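PDB 2X7X: sensor protein from Bacteroides thetaiotaomicron, which binds fructose through this periplasmic domain of a hybrid two-component sensor, whose other parts probably act as histidine kinase and DNA-binding transcription regulator. Local coordinates for residues A166-E171 with D197-G202. Sequence-based numbering, arbitrary orientation.
Sequences ADAAWE and DRIAPG. With FRU (beta-D-fructofuranose), chain E.
A bend at chi3 (-51°) in the Arg198 chain and one at chi2 (-45°) in that of Glu171 lay the two side chains alongside each other, carboxylate and guanidinium planes 23° apart. The resulting salt bridge is bidentate and side-on: Arg198 NE reaches Glu171 OE2 at 3.0 Å, on its syn side but tilted out of the carboxylate plane, while Arg198 NH2 donates to Glu171 OE1, also at 3.0 Å, from above that plane. Both acceptors lie near the guanidinium plane, so two bonds fix the rotation of that group. It is thereby aimed at the bound beta-D-fructofuranose: Arg198 NH2 gives a nearly straight bond to FRU O2 (2.7 Å), and Arg198 NH1 a weak one to FRU O3. Glu171 thus probably serves as a second-shell residue that positions the first-shell Arg198. Trp170 adds an apolar wall, with FRU C6 over one ring face, offset toward the rim, 3.8 Å from CH2 of Trp170. Alongside this, Ile199 CD1 packs against Trp170 CA at 3.6 Å, and Ile199 CG1 meets Ala168 CB at 3.9 Å. The type I' turn from Ala168 to Glu171 carries the chain from strand 159-167 to helix 172-185, with Glu171 at the N-cap position; Asn196 bonds the Trp170 carbonyl. Helix 141-155 flanks the indole, and Ile199, on the segment that leads into helix 199-209, also touches helix 172-185 and strand 191-194.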
# COMPACT_ATOMS: atom_id res chain seq x y z
N ALA A 166 -17.16 -1.82 28.20
CA ALA A 166 -16.55 -2.88 28.98
C ALA A 166 -15.10 -2.96 28.60
O ALA A 166 -14.72 -2.57 27.49
CB ALA A 166 -17.26 -4.20 28.72
N ASP A 167 -14.29 -3.45 29.54
CA ASP A 167 -12.86 -3.63 29.39
C ASP A 167 -12.62 -5.05 28.86
O ASP A 167 -12.93 -6.03 29.54
CB ASP A 167 -12.20 -3.44 30.77
CG ASP A 167 -10.69 -3.55 30.72
OD1 ASP A 167 -10.14 -4.18 29.79
OD2 ASP A 167 -10.06 -3.00 31.65
N ALA A 168 -12.06 -5.16 27.66
CA ALA A 168 -11.87 -6.45 27.00
C ALA A 168 -10.40 -6.87 26.97
O ALA A 168 -10.01 -7.84 26.30
CB ALA A 168 -12.43 -6.41 25.60
N ALA A 169 -9.57 -6.11 27.69
CA ALA A 169 -8.16 -6.43 27.87
C ALA A 169 -7.43 -6.73 26.55
O ALA A 169 -6.57 -7.60 26.49
CB ALA A 169 -8.01 -7.60 28.86
N TRP A 170 -7.77 -6.00 25.49
CA TRP A 170 -7.11 -6.11 24.18
C TRP A 170 -7.40 -7.42 23.44
O TRP A 170 -6.82 -7.66 22.39
CB TRP A 170 -5.60 -5.91 24.29
CG TRP A 170 -5.22 -4.56 24.83
CD1 TRP A 170 -4.57 -4.30 26.00
CD2 TRP A 170 -5.45 -3.28 24.21
NE1 TRP A 170 -4.39 -2.95 26.16
CE2 TRP A 170 -4.92 -2.29 25.08
CE3 TRP A 170 -6.06 -2.87 23.02
CZ2 TRP A 170 -4.98 -0.91 24.80
CZ3 TRP A 170 -6.12 -1.49 22.73
CH2 TRP A 170 -5.58 -0.54 23.62
N GLU A 171 -8.27 -8.25 23.96
CA GLU A 171 -8.35 -9.60 23.44
C GLU A 171 -9.73 -10.01 22.98
O GLU A 171 -10.72 -9.45 23.44
CB GLU A 171 -7.78 -10.60 24.44
CG GLU A 171 -6.29 -10.45 24.79
CD GLU A 171 -5.38 -10.23 23.60
OE1 GLU A 171 -4.46 -9.41 23.73
OE2 GLU A 171 -5.56 -10.88 22.54
N ASP A 197 -8.17 -4.77 16.59
CA ASP A 197 -8.65 -5.70 15.57
C ASP A 197 -8.66 -7.13 16.07
O ASP A 197 -8.86 -8.04 15.28
CB ASP A 197 -7.76 -5.64 14.32
CG ASP A 197 -7.81 -4.30 13.62
OD1 ASP A 197 -8.79 -3.54 13.80
OD2 ASP A 197 -6.87 -4.01 12.87
N ARG A 198 -8.41 -7.33 17.36
CA ARG A 198 -8.60 -8.65 17.98
C ARG A 198 -9.91 -8.63 18.79
O ARG A 198 -10.69 -9.59 18.77
CB ARG A 198 -7.41 -9.02 18.86
CG ARG A 198 -6.12 -9.33 18.07
CD ARG A 198 -5.01 -9.97 18.96
NE ARG A 198 -4.73 -9.21 20.21
CZ ARG A 198 -4.05 -8.07 20.27
NH1 ARG A 198 -3.56 -7.49 19.17
NH2 ARG A 198 -3.86 -7.49 21.45
N ILE A 199 -10.17 -7.53 19.50
CA ILE A 199 -11.47 -7.31 20.10
C ILE A 199 -12.58 -7.40 19.03
O ILE A 199 -13.60 -8.08 19.22
CB ILE A 199 -11.50 -5.96 20.86
CG1 ILE A 199 -10.63 -6.06 22.12
CG2 ILE A 199 -12.90 -5.58 21.25
CD1 ILE A 199 -10.12 -4.73 22.66
N ALA A 200 -12.35 -6.76 17.89
CA ALA A 200 -13.39 -6.60 16.86
C ALA A 200 -14.05 -7.90 16.35
O ALA A 200 -15.27 -8.02 16.40
CB ALA A 200 -12.89 -5.73 15.72
N PRO A 201 -13.25 -8.87 15.87
CA PRO A 201 -13.90 -10.12 15.41
C PRO A 201 -14.66 -10.88 16.50
O PRO A 201 -15.57 -11.66 16.20
CB PRO A 201 -12.74 -10.96 14.87
CG PRO A 201 -11.48 -10.30 15.37
CD PRO A 201 -11.79 -8.88 15.67
N GLY A 202 -14.30 -10.64 17.76
CA GLY A 202 -14.94 -11.32 18.87
C GLY A 202 -16.33 -10.79 19.06
O GLY A 202 -17.28 -11.55 19.27
C1 FRU E . -0.66 -4.99 20.55
C2 FRU E . -1.88 -4.20 20.98
C3 FRU E . -2.62 -3.59 19.78
C4 FRU E . -3.04 -2.24 20.32
C5 FRU E . -1.82 -1.86 21.15
C6 FRU E . -2.07 -0.83 22.25
O1 FRU E . -0.22 -5.81 21.63
O2 FRU E . -2.73 -5.05 21.76
O3 FRU E . -3.71 -4.40 19.32
O4 FRU E . -3.34 -1.29 19.29
O5 FRU E . -1.45 -3.10 21.77
O6 FRU E . -0.81 -0.47 22.87